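Local coordinates for protein putative oxidoreductase (Jannaschia sp., PDB 3C24) that is a putative oxidoreductase that probably binds a nicotinamide dinucleotide such as NADP through its Rossmann-type N-terminal domain, at residues A[25-37]-A[165-177]. Numbering follows the deposited sequence.
Sequences ARITRKIHDSAHH and GADICETMWSPVT
Ile27 and Ile31 of helix 25-33 pack against Met172, a selenomethionine at the C-terminal end of helix 165-172. The helix axes cross at 109°, with a closest approach of 9.0 Å, and the backbones come nearest at Ile27 and Met172. Ile27 CG2 lies 3.9 Å from Met172 CB, while its CD1 extends toward SE. Ile31 runs alongside Met172, pointing the same way, and its CD1 wedges between Met172 CG and Thr171 CG2. This apolar patch is the tightly packed part; Ile27, Ile31 and Met172 are buried.

His36 closes one end of it. Its NE2 donates to Asp167 OD2 at 2.7 Å, in the ring plane and nearly along the carboxylate C-O axis. The ring and carboxylate planes are 73° apart. Ile168 CD1 sits over one ring face, a CH-pi contact 3.6 Å from the centroid. His36 ND1 accepts from Lys12 N, so both ring nitrogens are hydrogen-bonded, which should hold the ring's rotation. Asp167 OD1 is hydrogen-bonded to Asn7 ND2.

The more solvent-accessible side is polar. Lys30 bends at its second torsion (chi2 -77°), and its aliphatic part passes over the carbonyls of Thr171 and Met172. Its NZ then reaches Ser174 O at 2.8 Å, from above the carbonyl plane, and Ser174 OG at 3.0 Å. Gly144 O is a further acceptor.

The contact joins the first helix of the Rossmann-like unit to helix 160-172, which precedes edge strand 176-181. Ile31 and Ile168 also rest on strand 13-17. Cys169 rests on strand 148-156, as does Trp173 just past the helix end, so both helices pack on the mixed sheet.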
ATOM      1  N   ALA A  25      -1.763 -27.566  -3.590  1.00 20.82           N
ATOM      2  CA  ALA A  25      -2.605 -27.881  -4.729  1.00 19.37           C
ATOM      3  C   ALA A  25      -2.356 -26.965  -5.955  1.00 17.56           C
ATOM      4  O   ALA A  25      -2.290 -27.416  -7.112  1.00 17.74           O
ATOM      5  CB  ALA A  25      -4.094 -27.897  -4.283  1.00 19.74           C
ATOM      6  N   ARG A  26      -2.174 -25.684  -5.695  1.00 18.31           N
ATOM      7  CA  ARG A  26      -1.932 -24.720  -6.779  1.00 16.13           C
ATOM      8  C   ARG A  26      -0.640 -25.020  -7.517  1.00 17.49           C
ATOM      9  O   ARG A  26      -0.589 -25.008  -8.735  1.00 16.64           O
ATOM     10  CB  ARG A  26      -1.902 -23.288  -6.247  1.00 20.60           C
ATOM     11  CG  ARG A  26      -3.277 -22.737  -5.837  1.00 23.93           C
ATOM     12  CD  ARG A  26      -3.080 -21.365  -5.091  1.00 38.16           C
ATOM     13  N   ILE A  27       0.412 -25.242  -6.745  1.00 17.30           N
ATOM     14  CA  ILE A  27       1.734 -25.526  -7.322  1.00 17.92           C
ATOM     15  C   ILE A  27       1.788 -26.892  -8.017  1.00 16.21           C
ATOM     16  O   ILE A  27       2.457 -27.070  -9.038  1.00 17.24           O
ATOM     17  CB  ILE A  27       2.918 -25.318  -6.335  1.00 16.32           C
ATOM     18  CG1 ILE A  27       2.881 -26.260  -5.151  1.00 19.70           C
ATOM     19  CG2 ILE A  27       3.026 -23.867  -5.906  1.00 21.58           C
ATOM     20  CD1 ILE A  27       3.973 -25.890  -4.100  1.00 22.67           C
ATOM     21  N   THR A  28       1.043 -27.848  -7.466  1.00 16.67           N
ATOM     22  CA  THR A  28       0.963 -29.184  -8.025  1.00 16.43           C
ATOM     23  C   THR A  28       0.285 -29.124  -9.389  1.00 14.95           C
ATOM     24  O   THR A  28       0.737 -29.749 -10.357  1.00 16.96           O
ATOM     25  CB  THR A  28       0.241 -30.150  -7.071  1.00 16.07           C
ATOM     26  OG1 THR A  28       0.977 -30.221  -5.836  1.00 18.08           O
ATOM     27  CG2 THR A  28       0.116 -31.509  -7.659  1.00 18.17           C
ATOM     28  N   ARG A  29      -0.790 -28.327  -9.483  1.00 15.50           N
ATOM     29  CA  ARG A  29      -1.477 -28.149 -10.775  1.00 14.90           C
ATOM     30  C   ARG A  29      -0.495 -27.550 -11.800  1.00 17.31           C
ATOM     31  O   ARG A  29      -0.419 -27.994 -12.939  1.00 16.34           O
ATOM     32  CB  ARG A  29      -2.727 -27.284 -10.669  1.00 16.09           C
ATOM     33  CG  ARG A  29      -3.266 -26.814 -12.024  1.00 24.81           C
ATOM     34  CD  ARG A  29      -4.566 -26.015 -11.838  1.00 32.82           C
ATOM     35  NE  ARG A  29      -5.692 -26.893 -12.006  1.00 33.71           N
ATOM     36  CZ  ARG A  29      -6.866 -26.771 -11.397  1.00 44.56           C
ATOM     37  NH1 ARG A  29      -7.077 -25.802 -10.524  1.00 42.58           N
ATOM     38  NH2 ARG A  29      -7.822 -27.655 -11.645  1.00 41.81           N
ATOM     39  N   LYS A  30       0.282 -26.572 -11.363  1.00 18.66           N
ATOM     40  CA  LYS A  30       1.256 -25.955 -12.274  1.00 17.73           C
ATOM     41  C   LYS A  30       2.250 -26.974 -12.796  1.00 15.71           C
ATOM     42  O   LYS A  30       2.575 -27.004 -13.997  1.00 17.21           O
ATOM     43  CB  LYS A  30       2.028 -24.808 -11.596  1.00 18.52           C
ATOM     44  CG  LYS A  30       1.212 -23.570 -11.232  1.00 21.79           C
ATOM     45  CD  LYS A  30       0.931 -22.713 -12.418  1.00 19.28           C
ATOM     46  CE  LYS A  30       0.234 -21.369 -12.040  1.00 21.66           C
ATOM     47  NZ  LYS A  30       0.057 -20.399 -13.186  1.00 18.05           N
ATOM     48  N   ILE A  31       2.761 -27.819 -11.907  1.00 15.87           N
ATOM     49  CA  ILE A  31       3.724 -28.850 -12.324  1.00 13.73           C
ATOM     50  C   ILE A  31       3.045 -29.876 -13.215  1.00 15.69           C
ATOM     51  O   ILE A  31       3.586 -30.263 -14.273  1.00 17.29           O
ATOM     52  CB  ILE A  31       4.404 -29.545 -11.111  1.00 18.14           C
ATOM     53  CG1 ILE A  31       5.286 -28.526 -10.385  1.00 16.20           C
ATOM     54  CG2 ILE A  31       5.263 -30.750 -11.498  1.00 15.09           C
ATOM     55  CD1 ILE A  31       6.430 -27.844 -11.240  1.00 17.83           C
ATOM     56  N   HIS A  32       1.850 -30.288 -12.819  1.00 16.18           N
ATOM     57  CA  HIS A  32       1.096 -31.247 -13.640  1.00 17.37           C
ATOM     58  C   HIS A  32       0.937 -30.787 -15.073  1.00 20.21           C
ATOM     59  O   HIS A  32       1.053 -31.578 -16.018  1.00 19.39           O
ATOM     60  CB  HIS A  32      -0.300 -31.406 -13.041  1.00 15.78           C
ATOM     61  CG  HIS A  32      -1.072 -32.532 -13.636  1.00 17.72           C
ATOM     62  ND1 HIS A  32      -2.356 -32.386 -14.100  1.00 24.56           N
ATOM     63  CD2 HIS A  32      -0.738 -33.827 -13.824  1.00 19.46           C
ATOM     64  CE1 HIS A  32      -2.785 -33.553 -14.552  1.00 20.27           C
ATOM     65  NE2 HIS A  32      -1.817 -34.444 -14.412  1.00 21.36           N
ATOM     66  N   ASP A  33       0.639 -29.507 -15.228  1.00 20.76           N
ATOM     67  CA  ASP A  33       0.359 -28.934 -16.546  1.00 19.40           C
ATOM     68  C   ASP A  33       1.628 -28.643 -17.316  1.00 21.68           C
ATOM     69  O   ASP A  33       1.574 -28.360 -18.526  1.00 25.21           O
ATOM     70  CB  ASP A  33      -0.434 -27.649 -16.449  1.00 19.75           C
ATOM     71  CG  ASP A  33      -1.845 -27.869 -15.980  1.00 22.25           C
ATOM     72  OD1 ASP A  33      -2.296 -29.029 -15.969  1.00 25.00           O
ATOM     73  OD2 ASP A  33      -2.514 -26.877 -15.655  1.00 25.82           O
ATOM     74  N   SER A  34       2.760 -28.685 -16.623  1.00 18.58           N
ATOM     75  CA  SER A  34       4.062 -28.400 -17.269  1.00 21.38           C
ATOM     76  C   SER A  34       4.669 -29.645 -17.900  1.00 21.58           C
ATOM     77  O   SER A  34       4.099 -30.747 -17.841  1.00 20.62           O
ATOM     78  CB  SER A  34       5.072 -27.852 -16.270  1.00 18.14           C
ATOM     79  OG  SER A  34       5.668 -28.894 -15.503  1.00 19.93           O
ATOM     80  N   ALA A  35       5.865 -29.464 -18.466  1.00 24.32           N
ATOM     81  CA  ALA A  35       6.631 -30.560 -19.126  1.00 23.14           C
ATOM     82  C   ALA A  35       7.366 -31.410 -18.092  1.00 22.77           C
ATOM     83  O   ALA A  35       7.785 -32.514 -18.346  1.00 22.03           O
ATOM     84  CB  ALA A  35       7.627 -30.012 -20.129  1.00 24.09           C
ATOM     85  N   HIS A  36       7.433 -30.897 -16.866  1.00 17.83           N
ATOM     86  CA  HIS A  36       8.030 -31.674 -15.790  1.00 19.44           C
ATOM     87  C   HIS A  36       7.130 -32.824 -15.382  1.00 21.93           C
ATOM     88  O   HIS A  36       5.920 -32.772 -15.591  1.00 22.90           O
ATOM     89  CB  HIS A  36       8.309 -30.775 -14.587  1.00 20.49           C
ATOM     90  CG  HIS A  36       9.395 -29.795 -14.838  1.00 18.35           C
ATOM     91  ND1 HIS A  36      10.671 -30.200 -15.168  1.00 18.39           N
ATOM     92  CD2 HIS A  36       9.421 -28.435 -14.832  1.00 18.92           C
ATOM     93  CE1 HIS A  36      11.429 -29.135 -15.370  1.00 26.30           C
ATOM     94  NE2 HIS A  36      10.701 -28.053 -15.162  1.00 22.17           N
ATOM     95  N   HIS A  37       7.730 -33.859 -14.812  1.00 18.95           N
ATOM     96  CA  HIS A  37       7.008 -35.068 -14.383  1.00 21.34           C
ATOM     97  C   HIS A  37       6.685 -34.957 -12.930  1.00 21.01           C
ATOM     98  O   HIS A  37       7.537 -34.800 -12.113  1.00 26.27           O
ATOM     99  CB  HIS A  37       7.796 -36.359 -14.631  1.00 22.41           C
ATOM    100  CG  HIS A  37       8.263 -36.492 -16.039  1.00 30.51           C
ATOM    101  ND1 HIS A  37       7.389 -36.516 -17.101  1.00 30.67           N
ATOM    102  CD2 HIS A  37       9.511 -36.539 -16.569  1.00 34.88           C
ATOM    103  CE1 HIS A  37       8.077 -36.594 -18.228  1.00 38.64           C
ATOM    104  NE2 HIS A  37       9.365 -36.608 -17.931  1.00 28.81           N
ATOM    105  N   GLY A 165      16.515 -25.343  -9.988  1.00 16.29           N
ATOM    106  CA  GLY A 165      15.602 -24.879  -8.948  1.00 14.18           C
ATOM    107  C   GLY A 165      14.831 -23.667  -9.387  1.00 15.13           C
ATOM    108  O   GLY A 165      13.652 -23.512  -9.085  1.00 15.65           O
ATOM    109  N   ALA A 166      15.498 -22.745 -10.091  1.00 15.81           N
ATOM    110  CA  ALA A 166      14.835 -21.535 -10.584  1.00 13.61           C
ATOM    111  C   ALA A 166      13.711 -21.873 -11.583  1.00 15.99           C
ATOM    112  O   ALA A 166      12.616 -21.279 -11.558  1.00 16.93           O
ATOM    113  CB  ALA A 166      15.848 -20.579 -11.213  1.00 16.46           C
ATOM    114  N   ASP A 167      14.034 -22.812 -12.458  1.00 16.60           N
ATOM    115  CA  ASP A 167      13.054 -23.278 -13.463  1.00 16.08           C
ATOM    116  C   ASP A 167      11.818 -23.876 -12.768  1.00 15.73           C
ATOM    117  O   ASP A 167      10.667 -23.636 -13.185  1.00 19.53           O
ATOM    118  CB  ASP A 167      13.672 -24.289 -14.400  1.00 17.59           C
ATOM    119  CG  ASP A 167      12.731 -24.691 -15.508  1.00 26.32           C
ATOM    120  OD1 ASP A 167      12.528 -23.878 -16.423  1.00 24.60           O
ATOM    121  OD2 ASP A 167      12.206 -25.822 -15.464  1.00 32.85           O
ATOM    122  N   ILE A 168      12.047 -24.648 -11.725  1.00 17.12           N
ATOM    123  CA  ILE A 168      10.941 -25.246 -11.000  1.00 16.07           C
ATOM    124  C   ILE A 168      10.085 -24.150 -10.349  1.00 17.64           C
ATOM    125  O   ILE A 168       8.838 -24.133 -10.483  1.00 16.18           O
ATOM    126  CB  ILE A 168      11.368 -26.280  -9.968  1.00 15.85           C
ATOM    127  CG1 ILE A 168      12.180 -27.424 -10.626  1.00 17.89           C
ATOM    128  CG2 ILE A 168      10.132 -26.847  -9.278  1.00 16.61           C
ATOM    129  CD1 ILE A 168      11.505 -28.016 -11.811  1.00 19.92           C
ATOM    130  N   CYS A 169      10.747 -23.198  -9.714  1.00 17.16           N
ATOM    131  CA  CYS A 169      10.011 -22.082  -9.076  1.00 17.03           C
ATOM    132  C   CYS A 169       9.256 -21.240 -10.080  1.00 17.02           C
ATOM    133  O   CYS A 169       8.128 -20.802  -9.819  1.00 16.01           O
ATOM    134  CB  CYS A 169      10.947 -21.182  -8.262  1.00 17.07           C
ATOM    135  SG  CYS A 169      11.576 -21.996  -6.792  1.00 18.89           S
ATOM    136  N   GLU A 170       9.861 -21.042 -11.243  1.00 15.02           N
ATOM    137  CA  GLU A 170       9.230 -20.250 -12.318  1.00 15.90           C
ATOM    138  C   GLU A 170       7.993 -20.960 -12.886  1.00 16.67           C
ATOM    139  O   GLU A 170       6.995 -20.329 -13.332  1.00 19.16           O
ATOM    140  CB  GLU A 170      10.232 -19.953 -13.409  1.00 17.20           C
ATOM    141  CG  GLU A 170      11.227 -18.888 -13.040  1.00 19.43           C
ATOM    142  CD  GLU A 170      12.436 -18.844 -13.967  1.00 29.35           C
ATOM    143  OE1 GLU A 170      12.414 -19.542 -14.992  1.00 28.56           O
ATOM    144  OE2 GLU A 170      13.406 -18.124 -13.651  1.00 26.37           O
ATOM    145  N   THR A 171       8.022 -22.280 -12.801  1.00 15.35           N
ATOM    146  CA  THR A 171       6.903 -23.112 -13.254  1.00 13.93           C
ATOM    147  C   THR A 171       5.807 -23.081 -12.189  1.00 14.63           C
ATOM    148  O   THR A 171       4.630 -22.879 -12.498  1.00 17.43           O
ATOM    149  CB  THR A 171       7.320 -24.565 -13.466  1.00 17.78           C
ATOM    150  OG1 THR A 171       8.454 -24.599 -14.325  1.00 19.20           O
ATOM    151  CG2 THR A 171       6.134 -25.422 -13.983  1.00 16.00           C
HETATM  152  N   MSE A 172       6.194 -23.239 -10.917  1.00 14.01           N
HETATM  153  CA  MSE A 172       5.211 -23.266  -9.827  1.00 13.97           C
HETATM  154  C   MSE A 172       4.458 -21.968  -9.611  1.00 17.47           C
HETATM  155  O   MSE A 172       3.262 -21.977  -9.204  1.00 17.61           O
HETATM  156  CB  MSE A 172       5.865 -23.703  -8.509  1.00 15.57           C
HETATM  157  CG  MSE A 172       6.382 -25.086  -8.567  1.00 15.08           C
HETATM  158 SE   MSE A 172       7.042 -25.609  -6.764  0.75 20.84          SE
HETATM  159  CE  MSE A 172       8.368 -24.325  -6.516  1.00 19.79           C
ATOM    160  N   TRP A 173       5.133 -20.872  -9.925  1.00 15.10           N
ATOM    161  CA  TRP A 173       4.626 -19.540  -9.608  1.00 17.80           C
ATOM    162  C   TRP A 173       4.380 -18.666 -10.812  1.00 19.15           C
ATOM    163  O   TRP A 173       4.267 -17.439 -10.691  1.00 18.62           O
ATOM    164  CB  TRP A 173       5.584 -18.832  -8.634  1.00 16.90           C
ATOM    165  CG  TRP A 173       5.648 -19.511  -7.286  1.00 18.12           C
ATOM    166  CD1 TRP A 173       4.623 -20.037  -6.624  1.00 20.12           C
ATOM    167  CD2 TRP A 173       6.803 -19.640  -6.428  1.00 17.20           C
ATOM    168  NE1 TRP A 173       5.037 -20.540  -5.416  1.00 20.97           N
ATOM    169  CE2 TRP A 173       6.373 -20.308  -5.271  1.00 18.19           C
ATOM    170  CE3 TRP A 173       8.151 -19.275  -6.538  1.00 15.75           C
ATOM    171  CZ2 TRP A 173       7.231 -20.622  -4.226  1.00 19.71           C
ATOM    172  CZ3 TRP A 173       9.018 -19.581  -5.478  1.00 20.30           C
ATOM    173  CH2 TRP A 173       8.542 -20.258  -4.341  1.00 17.37           C
ATOM    174  N   SER A 174       4.272 -19.319 -11.975  1.00 16.69           N
ATOM    175  CA  SER A 174       4.016 -18.621 -13.256  1.00 16.71           C
ATOM    176  C   SER A 174       2.706 -17.847 -13.186  1.00 16.79           C
ATOM    177  O   SER A 174       1.767 -18.314 -12.593  1.00 15.75           O
ATOM    178  CB  SER A 174       3.973 -19.571 -14.453  1.00 19.85           C
ATOM    179  OG  SER A 174       2.872 -20.434 -14.348  1.00 21.42           O
ATOM    180  N   PRO A 175       2.625 -16.707 -13.885  1.00 17.40           N
ATOM    181  CA  PRO A 175       3.688 -16.177 -14.732  1.00 17.66           C
ATOM    182  C   PRO A 175       4.677 -15.337 -13.976  1.00 17.16           C
ATOM    183  O   PRO A 175       4.304 -14.485 -13.177  1.00 17.43           O
ATOM    184  CB  PRO A 175       2.913 -15.344 -15.779  1.00 16.56           C
ATOM    185  CG  PRO A 175       1.681 -14.950 -15.089  1.00 17.50           C
ATOM    186  CD  PRO A 175       1.316 -16.095 -14.201  1.00 15.69           C
ATOM    187  N   VAL A 176       5.955 -15.608 -14.202  1.00 16.23           N
ATOM    188  CA  VAL A 176       7.051 -14.894 -13.528  1.00 17.20           C
ATOM    189  C   VAL A 176       7.785 -14.039 -14.522  1.00 19.55           C
ATOM    190  O   VAL A 176       8.209 -14.501 -15.593  1.00 20.71           O
ATOM    191  CB  VAL A 176       8.051 -15.915 -12.868  1.00 18.73           C
ATOM    192  CG1 VAL A 176       9.303 -15.212 -12.268  1.00 18.39           C
ATOM    193  CG2 VAL A 176       7.348 -16.778 -11.837  1.00 18.00           C
ATOM    194  N   THR A 177       7.999 -12.804 -14.140  1.00 17.36           N
ATOM    195  CA  THR A 177       8.658 -11.871 -15.014  1.00 21.22           C
ATOM    196  C   THR A 177      10.148 -11.881 -14.839  1.00 23.72           C
ATOM    197  O   THR A 177      10.889 -11.820 -15.797  1.00 25.80           O
ATOM    198  CB  THR A 177       8.145 -10.453 -14.760  1.00 23.56           C
ATOM    199  OG1 THR A 177       8.219 -10.160 -13.368  1.00 23.43           O
ATOM    200  CG2 THR A 177       6.715 -10.350 -15.200  1.00 22.13           C
TER